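Local coordinates for OBG-type G domain-containing protein (Pyrococcus horikoshii, PDB 2E87), which is of unknown cellular role but binds GDP and probably acts as a GTP-binding protein of the Obg family, at residues A[195-200]-A[240-245]; A[202-207]-A[222-227]. One frame throughout, in Å; residues are numbered along the deposited sequence.

Contact 1 (A[195-200]-A[240-245]); sequences ASYPFT and ILALRY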
loop_
_atom_site.group_PDB
_atom_site.type_symbol
_atom_site.label_atom_id
_atom_site.label_comp_id
_atom_site.label_asym_id
_atom_site.label_seq_id
_atom_site.Cartn_x
_atom_site.Cartn_y
_atom_site.Cartn_z
ATOM N N ALA A 195 -9.628 -2.720 -9.734
ATOM C CA ALA A 195 -8.650 -2.219 -8.786
ATOM C C ALA A 195 -7.661 -1.341 -9.524
ATOM O O ALA A 195 -7.306 -1.623 -10.665
ATOM C CB ALA A 195 -7.914 -3.365 -8.125
ATOM N N SER A 196 -7.227 -0.267 -8.875
ATOM C CA SER A 196 -6.250 0.618 -9.481
ATOM C C SER A 196 -4.918 -0.082 -9.375
ATOM O O SER A 196 -4.669 -0.790 -8.403
ATOM C CB SER A 196 -6.184 1.938 -8.727
ATOM O OG SER A 196 -7.355 2.695 -8.960
ATOM N N TYR A 197 -4.062 0.074 -10.371
ATOM C CA TYR A 197 -2.764 -0.557 -10.273
ATOM C C TYR A 197 -1.694 0.295 -10.937
ATOM O O TYR A 197 -1.852 0.734 -12.075
ATOM C CB TYR A 197 -2.786 -1.941 -10.900
ATOM C CG TYR A 197 -1.719 -2.833 -10.335
ATOM C CD1 TYR A 197 -2.007 -3.759 -9.326
ATOM C CD2 TYR A 197 -0.405 -2.742 -10.796
ATOM C CE1 TYR A 197 -1.003 -4.576 -8.796
ATOM C CE2 TYR A 197 0.595 -3.542 -10.282
ATOM C CZ TYR A 197 0.298 -4.461 -9.289
ATOM O OH TYR A 197 1.306 -5.278 -8.846
ATOM N N PRO A 198 -0.588 0.548 -10.226
ATOM C CA PRO A 198 0.508 1.358 -10.765
ATOM C C PRO A 198 0.961 0.900 -12.151
ATOM O O PRO A 198 1.150 -0.294 -12.385
ATOM C CB PRO A 198 1.592 1.193 -9.713
ATOM C CG PRO A 198 0.783 1.096 -8.443
ATOM C CD PRO A 198 -0.307 0.138 -8.838
ATOM N N PHE A 199 1.117 1.850 -13.069
ATOM C CA PHE A 199 1.561 1.574 -14.443
ATOM C C PHE A 199 0.555 0.869 -15.351
ATOM O O PHE A 199 0.932 0.236 -16.340
ATOM C CB PHE A 199 2.881 0.787 -14.437
ATOM C CG PHE A 199 3.994 1.504 -13.746
ATOM C CD1 PHE A 199 4.137 1.429 -12.370
ATOM C CD2 PHE A 199 4.855 2.323 -14.461
ATOM C CE1 PHE A 199 5.115 2.161 -11.712
ATOM C CE2 PHE A 199 5.838 3.061 -13.817
ATOM C CZ PHE A 199 5.969 2.984 -12.438
ATOM N N THR A 200 -0.724 0.956 -15.014
ATOM C CA THR A 200 -1.729 0.347 -15.868
ATOM C C THR A 200 -2.615 1.477 -16.344
ATOM O O THR A 200 -2.751 2.511 -15.677
ATOM C CB THR A 200 -2.613 -0.710 -15.151
ATOM O OG1 THR A 200 -3.402 -0.077 -14.133
ATOM C CG2 THR A 200 -1.754 -1.817 -14.556
ATOM N N ILE A 240 5.243 -4.720 -11.153
ATOM C CA ILE A 240 4.756 -5.949 -11.770
ATOM C C ILE A 240 5.152 -7.124 -10.902
ATOM O O ILE A 240 4.321 -7.971 -10.570
ATOM C CB ILE A 240 5.381 -6.154 -13.167
ATOM C CG1 ILE A 240 4.873 -5.083 -14.129
ATOM C CG2 ILE A 240 5.080 -7.550 -13.686
ATOM C CD1 ILE A 240 5.729 -4.971 -15.386
ATOM N N LEU A 241 6.422 -7.167 -10.516
ATOM C CA LEU A 241 6.906 -8.271 -9.708
ATOM C C LEU A 241 6.320 -8.318 -8.308
ATOM O O LEU A 241 6.487 -9.313 -7.599
ATOM C CB LEU A 241 8.433 -8.249 -9.632
ATOM C CG LEU A 241 9.171 -8.432 -10.962
ATOM C CD1 LEU A 241 10.664 -8.515 -10.694
ATOM C CD2 LEU A 241 8.695 -9.692 -11.663
ATOM N N ALA A 242 5.640 -7.246 -7.911
ATOM C CA ALA A 242 5.007 -7.196 -6.601
ATOM C C ALA A 242 3.932 -8.293 -6.524
ATOM O O ALA A 242 3.593 -8.763 -5.436
ATOM C CB ALA A 242 4.370 -5.821 -6.367
ATOM N N LEU A 243 3.408 -8.694 -7.683
ATOM C CA LEU A 243 2.371 -9.733 -7.749
ATOM C C LEU A 243 2.834 -11.032 -7.083
ATOM O O LEU A 243 2.014 -11.865 -6.726
ATOM C CB LEU A 243 1.953 -9.990 -9.212
ATOM C CG LEU A 243 1.348 -8.783 -9.963
ATOM C CD1 LEU A 243 1.025 -9.144 -11.404
ATOM C CD2 LEU A 243 0.096 -8.306 -9.258
ATOM N N ARG A 244 4.146 -11.184 -6.896
ATOM C CA ARG A 244 4.715 -12.366 -6.240
ATOM C C ARG A 244 4.184 -12.476 -4.817
ATOM O O ARG A 244 4.045 -13.583 -4.277
ATOM C CB ARG A 244 6.244 -12.284 -6.133
ATOM C CG ARG A 244 7.020 -12.206 -7.430
ATOM C CD ARG A 244 8.527 -12.150 -7.142
ATOM N NE ARG A 244 9.325 -11.962 -8.355
ATOM C CZ ARG A 244 10.653 -11.870 -8.380
ATOM N NH1 ARG A 244 11.349 -11.951 -7.252
ATOM N NH2 ARG A 244 11.287 -11.689 -9.534
ATOM N N TYR A 245 3.911 -11.326 -4.208
ATOM C CA TYR A 245 3.424 -11.282 -2.837
ATOM C C TYR A 245 1.905 -11.344 -2.677
ATOM O O TYR A 245 1.401 -11.442 -1.558
ATOM C CB TYR A 245 3.969 -10.030 -2.159
ATOM C CG TYR A 245 5.472 -9.967 -2.208
ATOM C CD1 TYR A 245 6.123 -8.853 -2.706
ATOM C CD2 TYR A 245 6.244 -11.033 -1.746
ATOM C CE1 TYR A 245 7.514 -8.791 -2.746
ATOM C CE2 TYR A 245 7.626 -10.986 -1.776
ATOM C CZ TYR A 245 8.258 -9.861 -2.276
ATOM O OH TYR A 245 9.629 -9.810 -2.299
#

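Contact 2 (A[202-207]-A[222-227]); sequences RGINVG and PGLLDR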
loop_
_atom_site.group_PDB
_atom_site.type_symbol
_atom_site.label_atom_id
_atom_site.label_comp_id
_atom_site.label_asym_id
_atom_site.label_seq_id
_atom_site.Cartn_x
_atom_site.Cartn_y
_atom_site.Cartn_z
ATOM N N ARG A 202 -6.138 1.251 -17.344
ATOM C CA ARG A 202 -7.444 1.242 -16.704
ATOM C C ARG A 202 -7.569 0.301 -15.506
ATOM O O ARG A 202 -8.676 -0.082 -15.139
ATOM C CB ARG A 202 -8.492 0.872 -17.752
ATOM C CG ARG A 202 -8.240 1.538 -19.092
ATOM C CD ARG A 202 -8.860 0.774 -20.251
ATOM N NE ARG A 202 -8.244 1.158 -21.518
ATOM C CZ ARG A 202 -8.271 2.389 -22.024
ATOM N NH1 ARG A 202 -8.895 3.366 -21.373
ATOM N NH2 ARG A 202 -7.662 2.648 -23.175
ATOM N N GLY A 203 -6.447 -0.079 -14.905
ATOM C CA GLY A 203 -6.503 -0.963 -13.757
ATOM C C GLY A 203 -6.717 -2.434 -14.080
ATOM O O GLY A 203 -6.600 -2.853 -15.228
ATOM N N ILE A 204 -7.045 -3.220 -13.062
ATOM C CA ILE A 204 -7.244 -4.645 -13.255
ATOM C C ILE A 204 -8.561 -5.170 -12.672
ATOM O O ILE A 204 -9.086 -4.641 -11.695
ATOM C CB ILE A 204 -6.074 -5.453 -12.643
ATOM C CG1 ILE A 204 -6.041 -5.261 -11.123
ATOM C CG2 ILE A 204 -4.762 -5.001 -13.254
ATOM C CD1 ILE A 204 -5.056 -6.160 -10.421
ATOM N N ASN A 205 -9.087 -6.218 -13.291
ATOM C CA ASN A 205 -10.314 -6.818 -12.833
ATOM C C ASN A 205 -10.031 -7.669 -11.615
ATOM O O ASN A 205 -9.024 -8.358 -11.553
ATOM C CB ASN A 205 -10.918 -7.677 -13.932
ATOM C CG ASN A 205 -11.246 -6.881 -15.156
ATOM O OD1 ASN A 205 -12.163 -6.064 -15.150
ATOM N ND2 ASN A 205 -10.485 -7.097 -16.216
ATOM N N VAL A 206 -10.934 -7.604 -10.645
ATOM C CA VAL A 206 -10.802 -8.372 -9.428
ATOM C C VAL A 206 -12.105 -9.077 -9.155
ATOM O O VAL A 206 -13.152 -8.442 -9.032
ATOM C CB VAL A 206 -10.537 -7.498 -8.210
ATOM C CG1 VAL A 206 -10.444 -8.381 -6.990
ATOM C CG2 VAL A 206 -9.278 -6.687 -8.399
ATOM N N GLY A 207 -12.047 -10.390 -9.043
ATOM C CA GLY A 207 -13.262 -11.121 -8.771
ATOM C C GLY A 207 -13.084 -12.086 -7.630
ATOM O O GLY A 207 -12.024 -12.166 -7.017
ATOM N N PRO A 222 -3.863 -7.198 -17.206
ATOM C CA PRO A 222 -3.616 -6.378 -18.400
ATOM C C PRO A 222 -2.608 -5.271 -18.083
ATOM O O PRO A 222 -2.678 -4.633 -17.031
ATOM C CB PRO A 222 -5.001 -5.824 -18.737
ATOM C CG PRO A 222 -5.611 -5.631 -17.355
ATOM C CD PRO A 222 -5.187 -6.908 -16.618
ATOM N N GLY A 223 -1.667 -5.057 -18.991
ATOM C CA GLY A 223 -0.674 -4.027 -18.781
ATOM C C GLY A 223 0.431 -4.420 -17.827
ATOM O O GLY A 223 1.358 -3.641 -17.616
ATOM N N LEU A 224 0.348 -5.621 -17.261
ATOM C CA LEU A 224 1.350 -6.090 -16.314
ATOM C C LEU A 224 2.043 -7.395 -16.747
ATOM O O LEU A 224 3.275 -7.457 -16.851
ATOM C CB LEU A 224 0.698 -6.271 -14.931
ATOM C CG LEU A 224 -0.013 -5.045 -14.302
ATOM C CD1 LEU A 224 -0.687 -5.435 -12.983
ATOM C CD2 LEU A 224 0.989 -3.898 -14.054
ATOM N N LEU A 225 1.264 -8.441 -17.002
ATOM C CA LEU A 225 1.852 -9.707 -17.399
ATOM C C LEU A 225 1.426 -10.096 -18.798
ATOM O O LEU A 225 1.284 -11.278 -19.112
ATOM C CB LEU A 225 1.474 -10.800 -16.396
ATOM C CG LEU A 225 2.133 -10.640 -15.025
ATOM C CD1 LEU A 225 1.662 -11.740 -14.104
ATOM C CD2 LEU A 225 3.655 -10.691 -15.168
ATOM N N ASP A 226 1.247 -9.081 -19.641
ATOM C CA ASP A 226 0.824 -9.279 -21.020
ATOM C C ASP A 226 1.857 -8.737 -21.999
ATOM O O ASP A 226 1.548 -8.473 -23.161
ATOM C CB ASP A 226 -0.519 -8.582 -21.262
ATOM C CG ASP A 226 -0.437 -7.090 -21.071
ATOM O OD1 ASP A 226 -1.455 -6.396 -21.295
ATOM O OD2 ASP A 226 0.650 -6.618 -20.695
ATOM N N ARG A 227 3.082 -8.564 -21.519
ATOM C CA ARG A 227 4.163 -8.067 -22.355
ATOM C C ARG A 227 5.513 -8.303 -21.693
ATOM O O ARG A 227 5.602 -8.445 -20.479
ATOM C CB ARG A 227 3.972 -6.586 -22.636
ATOM C CG ARG A 227 4.093 -5.712 -21.428
ATOM C CD ARG A 227 3.330 -4.434 -21.653
ATOM N NE ARG A 227 1.932 -4.726 -21.955
ATOM C CZ ARG A 227 0.986 -3.804 -22.087
ATOM N NH1 ARG A 227 1.284 -2.516 -21.940
ATOM N NH2 ARG A 227 -0.260 -4.170 -22.366
#

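Contact 1 (A[195-200]-A[240-245])
Y197 meets L243 in a buried contact between the loop before strand 204-211 and the chain at the C-terminal end of helix 234-241, in which a single aromatic side chain does nearly all the reaching. It rises from the loop that follows strand 193-195, a region consistent with the first switch of Obg-type G domains. With CG anti to the backbone N (chi1 -156°), the Y197 ring reaches across and brings its phenol end to 240-245. There Y197 OH lies 3.3 Å from CD2 of L243, and the same methyl stands 3.9 Å from CZ of Y197, the two side chains crossing obliquely. A242 adds its CB, 4.0 Å from Y197 OH. The hydroxyl thus sits among methyl groups, yet its polarity is met, because it forms a hydrogen bond with the carbonyl oxygen of A239, one residue before the segment. On the loop side, the chain makes a type II turn from Y197 to T200, in which T200 OG1 donates to Y197 O over 2.7 Å, with the donor tilted only 17° from the carbonyl plane. Replacing Y197 by a phenylalanine would probably leave A239 O without this donor and open a small gap beside CD2 of L243. Helix 76-86 of the N-terminal helical region flanks the site, meeting P198 through L85 and A242 through E80. The tyrosine thus combines apolar contact along its ring end with one hydrogen bond at its hydroxyl, which is likely to limit where the phenol can sit.

Contact 2 (A[202-207]-A[222-227])
P222 belongs to the DTPG sequence of the G3 motif of GTPases, at the start of what is probably switch II, and it packs on the beginning of strand 204-211. Its side chain lies about 6 Å from the bound GDP and about 5 Å from that of K180. P222 CG rests 3.6 Å from the carbonyl O of G203, while P222 CD meets CG2 of I204 at 3.9 Å. That same methyl touches CD1 of L224 at 4.1 Å, so one branch of I204 serves two partners, each crossed at about a right angle. The branch is placed there by a first torsion of 64°, which sets CG2 beside the backbone N and leaves CG1 between N and the carbonyl carbon. Beyond P222 the loop is tied to itself: D226 OD1 accepts G223 N (2.7 Å, nearly straight at 172°) and R227 NH2 from opposite faces of the carboxylate plane. R227 NE completes the salt bridge through a weak bond to D226 OD2, and G223 CA lies over one face of the R227 guanidinium, toward its rim. Around this, I204 pairs by backbone bonds with A195 of edge strand 193-195, N205 ND2 bonds D220 OD2 at the end of strand 214-220, and D226 touches K180 on helix 180-187.

Both contacts join loops probably equivalent to the two switches to neighbouring parts of one G domain, and contact 2 is nested along the chain inside the loop that contact 1 closes. Contact 1 is the more deeply buried, on the side facing the helical region; contact 2 is partly buried and lies nearer the nucleotide. They meet directly: CD2 of Y197 packs 3.5 Å from CD1 of L224, and T200 also leans on L224, while A195 CB packs 3.6 Å from V206 CG2. A tyrosine with a satisfied hydroxyl carries contact 1, whereas aliphatic groups carry contact 2, whose charged pair works within the 222-227 loop.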